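Local coordinates for acyl-[acyl-carrier-protein]--UDP-N-acetylglucosamine O-acyltransferase (Acinetobacter baumannii, PDB 4E6U) that catalyses transfer of an acyl chain from acyl carrier protein to UDP-N-acetylglucosamine, the opening step of lipid A synthesis for lipopolysaccharide, at residues A[222-227]-A[232-237]; A[68-73]-A[86-91]. One frame throughout, in Å; residues are numbered along the deposited sequence. Where two conformers were deposited one is given.

Contact 1 (A[222-227]-A[232-237]). With EDO (1,2-ethanediol), chain K.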
ATOM      1  N   LYS A 222      -5.704  24.759  22.580  1.00 14.83           N
ATOM      2  CA  LYS A 222      -5.566  26.128  22.114  1.00 15.74           C
ATOM      3  C   LYS A 222      -4.214  26.717  22.491  1.00 14.48           C
ATOM      4  O   LYS A 222      -3.578  27.395  21.670  1.00 14.70           O
ATOM      5  CB  LYS A 222      -6.669  27.005  22.680  1.00 16.13           C
ATOM      6  CG  LYS A 222      -8.053  26.761  22.125  0.60 17.80           C
ATOM      7  CD  LYS A 222      -9.040  27.660  22.854  0.60 21.11           C
ATOM      8  CE  LYS A 222     -10.076  28.225  21.924  0.60 23.92           C
ATOM      9  NZ  LYS A 222     -10.702  29.440  22.516  0.60 26.12           N
ATOM     10  N   LEU A 223      -3.770  26.469  23.730  1.00 13.86           N
ATOM     11  CA  LEU A 223      -2.439  26.922  24.139  1.00 14.81           C
ATOM     12  C   LEU A 223      -1.308  26.370  23.289  1.00 15.29           C
ATOM     13  O   LEU A 223      -0.373  27.085  22.940  1.00 15.92           O
ATOM     14  CB  LEU A 223      -2.184  26.610  25.614  1.00 15.04           C
ATOM     15  CG  LEU A 223      -2.987  27.473  26.597  1.00 15.48           C
ATOM     16  CD1 LEU A 223      -3.092  26.766  27.923  1.00 16.30           C
ATOM     17  CD2 LEU A 223      -2.341  28.867  26.761  1.00 14.06           C
ATOM     18  N   ILE A 224      -1.403  25.081  22.945  1.00 14.54           N
ATOM     19  CA  ILE A 224      -0.346  24.430  22.179  1.00 15.95           C
ATOM     20  C   ILE A 224      -0.346  24.858  20.706  1.00 14.23           C
ATOM     21  O   ILE A 224       0.703  25.150  20.142  1.00 16.19           O
ATOM     22  CB  ILE A 224      -0.494  22.896  22.269  1.00 15.04           C
ATOM     23  CG1 ILE A 224      -0.291  22.429  23.710  1.00 16.09           C
ATOM     24  CG2 ILE A 224       0.535  22.211  21.366  1.00 16.48           C
ATOM     25  CD1 ILE A 224      -0.763  20.978  23.982  1.00 16.43           C
ATOM     26  N   PHE A 225      -1.527  24.899  20.105  1.00 14.90           N
ATOM     27  CA  PHE A 225      -1.618  25.021  18.658  1.00 15.89           C
ATOM     28  C   PHE A 225      -2.028  26.377  18.111  1.00 16.97           C
ATOM     29  O   PHE A 225      -1.726  26.675  16.955  1.00 18.29           O
ATOM     30  CB  PHE A 225      -2.558  23.932  18.120  1.00 15.66           C
ATOM     31  CG  PHE A 225      -2.021  22.534  18.303  1.00 16.43           C
ATOM     32  CD1 PHE A 225      -1.004  22.055  17.482  1.00 16.79           C
ATOM     33  CD2 PHE A 225      -2.515  21.717  19.304  1.00 15.81           C
ATOM     34  CE1 PHE A 225      -0.498  20.777  17.665  1.00 17.50           C
ATOM     35  CE2 PHE A 225      -2.022  20.416  19.482  1.00 16.87           C
ATOM     36  CZ  PHE A 225      -1.014  19.958  18.658  1.00 16.50           C
ATOM     37  N   LYS A 226      -2.714  27.185  18.909  1.00 16.62           N
ATOM     38  CA  LYS A 226      -3.325  28.418  18.388  1.00 17.84           C
ATOM     39  C   LYS A 226      -2.738  29.699  18.963  1.00 18.08           C
ATOM     40  O   LYS A 226      -2.952  30.778  18.418  1.00 21.23           O
ATOM     41  CB  LYS A 226      -4.835  28.407  18.627  1.00 17.93           C
ATOM     42  CG  LYS A 226      -5.563  27.177  18.090  1.00 22.07           C
ATOM     43  CD  LYS A 226      -5.499  27.146  16.580  1.00 26.80           C
ATOM     44  CE  LYS A 226      -6.674  26.374  16.005  1.00 30.65           C
ATOM     45  NZ  LYS A 226      -6.622  26.443  14.515  1.00 34.06           N
ATOM     46  N   SER A 227      -1.979  29.597  20.038  1.00 16.73           N
ATOM     47  CA  SER A 227      -1.602  30.808  20.770  1.00 16.09           C
ATOM     48  C   SER A 227      -0.292  31.418  20.362  1.00 16.68           C
ATOM     49  O   SER A 227       0.026  32.517  20.813  1.00 18.93           O
ATOM     50  CB  SER A 227      -1.575  30.491  22.254  1.00 15.72           C
ATOM     51  OG  SER A 227      -2.901  30.129  22.627  0.60 17.96           O
ATOM     52  N   VAL A 232       7.431  24.557  25.245  1.00 19.20           N
ATOM     53  CA  VAL A 232       7.781  24.765  26.651  1.00 19.75           C
ATOM     54  C   VAL A 232       6.862  25.803  27.290  1.00 17.81           C
ATOM     55  O   VAL A 232       6.374  25.623  28.413  1.00 18.08           O
ATOM     56  CB  VAL A 232       9.266  25.169  26.809  1.00 20.84           C
ATOM     57  CG1 VAL A 232       9.572  25.543  28.246  1.00 23.39           C
ATOM     58  CG2 VAL A 232      10.175  24.023  26.339  1.00 23.29           C
ATOM     59  N   GLN A 233       6.576  26.867  26.546  1.00 17.30           N
ATOM     60  CA  GLN A 233       5.670  27.895  27.048  1.00 16.08           C
ATOM     61  C   GLN A 233       4.257  27.363  27.236  1.00 15.23           C
ATOM     62  O   GLN A 233       3.602  27.683  28.224  1.00 15.69           O
ATOM     63  CB  GLN A 233       5.676  29.094  26.114  1.00 15.78           C
ATOM     64  CG  GLN A 233       7.007  29.833  26.103  1.00 16.85           C
ATOM     65  CD  GLN A 233       7.196  30.756  24.904  1.00 16.73           C
ATOM     66  OE1 GLN A 233       6.382  30.784  23.973  1.00 16.68           O
ATOM     67  NE2 GLN A 233       8.273  31.521  24.929  1.00 17.80           N
ATOM     68  N   ALA A 234       3.775  26.543  26.298  1.00 15.38           N
ATOM     69  CA  ALA A 234       2.448  25.969  26.440  1.00 15.46           C
ATOM     70  C   ALA A 234       2.383  25.036  27.651  1.00 15.44           C
ATOM     71  O   ALA A 234       1.386  25.025  28.373  1.00 15.55           O
ATOM     72  CB  ALA A 234       2.031  25.226  25.143  1.00 15.80           C
ATOM     73  N   ILE A 235       3.453  24.266  27.868  1.00 15.84           N
ATOM     74  CA  ILE A 235       3.531  23.393  29.044  1.00 16.36           C
ATOM     75  C   ILE A 235       3.388  24.217  30.325  1.00 15.80           C
ATOM     76  O   ILE A 235       2.621  23.855  31.226  1.00 15.96           O
ATOM     77  CB  ILE A 235       4.850  22.601  29.090  1.00 16.34           C
ATOM     78  CG1 ILE A 235       4.858  21.507  28.017  1.00 17.36           C
ATOM     79  CG2 ILE A 235       5.040  21.937  30.468  1.00 18.49           C
ATOM     80  CD1 ILE A 235       6.242  20.964  27.762  1.00 18.98           C
ATOM     81  N   ASP A 236       4.088  25.356  30.379  1.00 15.79           N
ATOM     82  CA  ASP A 236       4.008  26.181  31.591  1.00 16.52           C
ATOM     83  C   ASP A 236       2.566  26.609  31.849  1.00 16.32           C
ATOM     84  O   ASP A 236       2.083  26.599  32.992  1.00 16.19           O
ATOM     85  CB  ASP A 236       4.916  27.412  31.483  1.00 16.92           C
ATOM     86  CG  ASP A 236       6.401  27.085  31.585  1.00 19.10           C
ATOM     87  OD1 ASP A 236       6.759  26.042  32.187  1.00 22.54           O
ATOM     88  OD2 ASP A 236       7.212  27.883  31.071  1.00 20.12           O
ATOM     89  N   GLN A 237       1.847  27.000  30.799  1.00 15.08           N
ATOM     90  CA  GLN A 237       0.455  27.417  30.962  1.00 14.95           C
ATOM     91  C   GLN A 237      -0.469  26.280  31.355  1.00 15.66           C
ATOM     92  O   GLN A 237      -1.378  26.458  32.173  1.00 16.67           O
ATOM     93  CB  GLN A 237      -0.062  28.112  29.695  1.00 14.68           C
ATOM     94  CG  GLN A 237       0.694  29.413  29.371  1.00 14.49           C
ATOM     95  CD  GLN A 237       0.716  30.376  30.550  1.00 12.91           C
ATOM     96  OE1 GLN A 237      -0.315  30.600  31.196  1.00 13.11           O
ATOM     97  NE2 GLN A 237       1.895  30.940  30.837  1.00 14.64           N
TER
HETATM   98  C1  EDO K 310       7.140  34.425  21.565  1.00 32.42           C
HETATM   99  O1  EDO K 310       7.944  34.379  22.766  1.00 33.32           O
HETATM  100  C2  EDO K 310       6.058  33.346  21.610  1.00 32.74           C
HETATM  101  O2  EDO K 310       6.646  32.040  21.493  1.00 32.02           O
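Ala-234 sets its methyl against the backbone of Leu-223 and Ile-224, where two successive, roughly antiparallel helices come close. The CA atoms of Ile-224 and Ala-234 are 5.3 Å apart. Ala-234 CB lies 3.8 Å from Leu-223 O and 3.9 Å from Ile-224 CA, so the small residue lets the backbones approach closely. Ile-224 adds its CG1 branch, 3.9 Å from Ala-234 CB; with CG1 anti to the carbonyl carbon (chi1 -64°), the ethyl arm reaches this methyl while CG2 rests over the centre of one face of the Phe-225 ring. One turn further along the second helix, Leu-223 straddles Gln-237: CD1 and CD2 each lie 3.8 Å from Gln-237 CB, the two side chains crossing at about a right angle. The Gln-237 chain then bends at chi2 (-54°) and carries its amide away from the leucine. The touching side-chain atoms are carbons; polar bonds lie to the side of them. Lys-222 O accepts from Lys-226 N at 2.9 Å in the helical pattern. Gln-233 OE1 accepts from Thr-230 N at the start of helix 231-241 and lies 2.8 Å from O2 of a 1,2-ethanediol that also contacts Gly-228 O and probably came from the crystallisation liquor. The contact joins the last turn of helix 211-225 to the first turns of helix 231-241 as a short helical hairpin. Leu-223 and Ile-224 both also touch Ile-238, while helix 250-258 packs against the pair through Leu-256, which meets Ile-224 and Ile-235, within the C-terminal helical domain that follows strands 187-191 and 194-199.

Contact 2 (A[68-73]-A[86-91])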
ATOM      1  N   ALA A  68       1.659 -13.079   6.462  1.00  9.85           N
ATOM      2  CA  ALA A  68       2.361 -12.167   7.350  1.00  9.75           C
ATOM      3  C   ALA A  68       3.814 -12.587   7.500  1.00  9.27           C
ATOM      4  O   ALA A  68       4.141 -13.777   7.635  1.00  9.58           O
ATOM      5  CB  ALA A  68       1.675 -12.137   8.686  1.00 10.75           C
ATOM      6  N   SER A  69       4.690 -11.584   7.491  1.00 10.11           N
ATOM      7  CA  SER A  69       6.119 -11.760   7.712  1.00  9.89           C
ATOM      8  C   SER A  69       6.441 -11.164   9.076  1.00  9.79           C
ATOM      9  O   SER A  69       6.412  -9.939   9.257  1.00 10.35           O
ATOM     10  CB  SER A  69       6.896 -11.041   6.617  1.00 10.36           C
ATOM     11  OG  SER A  69       8.288 -11.130   6.847  1.00 10.46           O
ATOM     12  N   VAL A  70       6.691 -12.037  10.026  1.00 10.77           N
ATOM     13  CA  VAL A  70       6.764 -11.636  11.434  1.00 10.76           C
ATOM     14  C   VAL A  70       8.165 -11.868  11.949  1.00 11.09           C
ATOM     15  O   VAL A  70       8.670 -12.993  11.899  1.00 11.85           O
ATOM     16  CB  VAL A  70       5.738 -12.442  12.271  1.00 10.75           C
ATOM     17  CG1 VAL A  70       5.813 -12.069  13.760  1.00 12.91           C
ATOM     18  CG2 VAL A  70       4.340 -12.158  11.775  1.00 12.53           C
ATOM     19  N   GLY A  71       8.806 -10.821  12.455  1.00 10.88           N
ATOM     20  CA  GLY A  71      10.153 -11.005  13.034  1.00 11.50           C
ATOM     21  C   GLY A  71      11.196 -11.307  11.985  1.00 11.96           C
ATOM     22  O   GLY A  71      12.019 -12.216  12.136  1.00 12.41           O
ATOM     23  N   GLU A  72      11.142 -10.549  10.897  1.00 11.85           N
ATOM     24  CA  GLU A  72      12.159 -10.624   9.868  1.00 11.35           C
ATOM     25  C   GLU A  72      13.205  -9.541  10.112  1.00 12.25           C
ATOM     26  O   GLU A  72      12.916  -8.552  10.796  1.00 12.12           O
ATOM     27  CB  GLU A  72      11.504 -10.471   8.480  1.00 11.91           C
ATOM     28  CG  GLU A  72      12.445 -10.746   7.291  1.00 11.94           C
ATOM     29  CD  GLU A  72      13.211 -12.065   7.461  1.00 12.31           C
ATOM     30  OE1 GLU A  72      12.642 -13.123   7.129  1.00 14.46           O
ATOM     31  OE2 GLU A  72      14.368 -12.066   7.962  1.00 12.92           O
ATOM     32  N   VAL A  73      14.402  -9.731   9.562  1.00 12.24           N
ATOM     33  CA  VAL A  73      15.468  -8.742   9.693  1.00 13.28           C
ATOM     34  C   VAL A  73      14.991  -7.408   9.133  1.00 13.69           C
ATOM     35  O   VAL A  73      14.203  -7.329   8.180  1.00 13.84           O
ATOM     36  CB  VAL A  73      16.766  -9.199   8.975  1.00 13.91           C
ATOM     37  CG1 VAL A  73      17.373 -10.416   9.668  0.60 14.37           C
ATOM     38  CG2 VAL A  73      16.547  -9.442   7.477  0.60 15.70           C
ATOM     39  N   LEU A  86      12.324  -9.172  18.061  1.00 11.90           N
ATOM     40  CA  LEU A  86      10.961  -8.676  18.051  1.00 11.71           C
ATOM     41  C   LEU A  86      10.214  -9.289  19.225  1.00 11.91           C
ATOM     42  O   LEU A  86      10.321 -10.493  19.458  1.00 12.60           O
ATOM     43  CB  LEU A  86      10.234  -9.028  16.732  1.00 11.83           C
ATOM     44  CG  LEU A  86       8.709  -8.806  16.679  1.00 10.93           C
ATOM     45  CD1 LEU A  86       8.377  -7.328  16.787  1.00 12.68           C
ATOM     46  CD2 LEU A  86       8.147  -9.361  15.373  1.00 12.36           C
ATOM     47  N   GLU A  87       9.450  -8.466  19.932  1.00 11.82           N
ATOM     48  CA  GLU A  87       8.524  -8.945  20.949  1.00 12.95           C
ATOM     49  C   GLU A  87       7.102  -8.527  20.625  1.00 12.97           C
ATOM     50  O   GLU A  87       6.860  -7.373  20.249  1.00 13.35           O
ATOM     51  CB  GLU A  87       8.937  -8.395  22.329  1.00 14.28           C
ATOM     52  CG  GLU A  87      10.159  -9.076  22.904  0.60 14.42           C
ATOM     53  CD  GLU A  87      10.672  -8.440  24.181  0.60 17.26           C
ATOM     54  OE1 GLU A  87      10.108  -7.415  24.633  0.60 19.28           O
ATOM     55  OE2 GLU A  87      11.673  -8.974  24.703  0.60 18.73           O
ATOM     56  N   ILE A  88       6.168  -9.457  20.772  1.00 12.08           N
ATOM     57  CA  ILE A  88       4.754  -9.220  20.590  1.00 12.26           C
ATOM     58  C   ILE A  88       4.067  -9.694  21.869  1.00 12.07           C
ATOM     59  O   ILE A  88       4.378 -10.791  22.348  1.00 12.77           O
ATOM     60  CB  ILE A  88       4.243 -10.027  19.370  1.00 12.34           C
ATOM     61  CG1 ILE A  88       4.815  -9.444  18.075  1.00 13.07           C
ATOM     62  CG2 ILE A  88       2.727 -10.065  19.317  1.00 13.76           C
ATOM     63  CD1 ILE A  88       4.668 -10.380  16.870  1.00 13.60           C
ATOM     64  N   GLY A  89       3.150  -8.889  22.396  1.00 12.33           N
ATOM     65  CA  GLY A  89       2.426  -9.241  23.634  1.00 12.54           C
ATOM     66  C   GLY A  89       1.285 -10.204  23.388  1.00 12.93           C
ATOM     67  O   GLY A  89       1.453 -11.222  22.688  1.00 13.60           O
ATOM     68  N   ASN A  90       0.133  -9.912  23.975  1.00 12.89           N
ATOM     69  CA  ASN A  90      -0.980 -10.845  23.998  1.00 12.55           C
ATOM     70  C   ASN A  90      -2.181 -10.312  23.254  1.00 13.15           C
ATOM     71  O   ASN A  90      -2.382  -9.104  23.175  1.00 13.03           O
ATOM     72  CB  ASN A  90      -1.409 -11.084  25.450  1.00 14.37           C
ATOM     73  CG  ASN A  90      -0.259 -11.442  26.334  1.00 15.12           C
ATOM     74  OD1 ASN A  90       0.540 -12.312  26.028  1.00 16.13           O
ATOM     75  ND2 ASN A  90      -0.170 -10.754  27.479  1.00 19.83           N
ATOM     76  N   ASN A  91      -3.003 -11.212  22.721  1.00 13.13           N
ATOM     77  CA  ASN A  91      -4.310 -10.847  22.202  1.00 13.48           C
ATOM     78  C   ASN A  91      -4.283  -9.855  21.040  1.00 12.46           C
ATOM     79  O   ASN A  91      -5.189  -9.041  20.878  1.00 14.03           O
ATOM     80  CB  ASN A  91      -5.240 -10.333  23.323  1.00 14.34           C
ATOM     81  CG  ASN A  91      -5.553 -11.395  24.363  1.00 17.82           C
ATOM     82  OD1 ASN A  91      -4.793 -11.594  25.307  1.00 23.40           O
ATOM     83  ND2 ASN A  91      -6.665 -12.061  24.200  1.00 20.45           N
TER
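The left-handed parallel beta-helix, built from hexapeptide repeats, turns a corner at Gly-71, and this contact fills the inside of that corner between strands 69-70 and 85-88, which belong to different sheets of the prism. Leu-86 reaches in with one branch: its CD2 lies 3.3 Å from Gly-71 N and 3.5 Å from Gly-71 CA. A first torsion of 169° swings CG of Leu-86 away from its own N and carries the methyl inward to the turn. Val-70 meets the second strand through CG1, 3.9 Å from Leu-86 CD2 and 3.7 Å from Ile-88 CD1, crossing both side chains at about a right angle. At Gly-71 phi is positive (70°), which favours glycine at this corner. Val-70 is hydrogen-bonded through its backbone to Val-51 and Gly-53 in the preceding coil, and Leu-86 also packs on Leu-100 of strand 99-101. Ser-69 OG hydrogen-bonds to Glu-96 and Gln-66 of a second subunit, while Glu-87 forms salt bridges with Arg-57 and Lys-112 of its own chain. Across the corner the side-chain pairs are aliphatic, and the closest approach is a methyl on a backbone nitrogen: buried branched side chains hold the two faces together by shape.

Contact 1 and contact 2 belong to two structurally distinct parts of the chain: the helical C-terminal domain and the beta-helical prism. Their centres are 38 Å apart and their nearest atoms about 28 Å, on opposite sides of the chain's centre. Both rest mainly on aliphatic packing, but contact 1 is partly buried, its centre 27 Å from the centre of the chain, whereas contact 2 is wholly buried, its centre 12 Å from that point. Subunit neighbours also differ: segment 68-73 reaches a second subunit of the trimer, and active sites of LpxA relatives lie between adjacent subunits, whereas no other subunit meets contact 1.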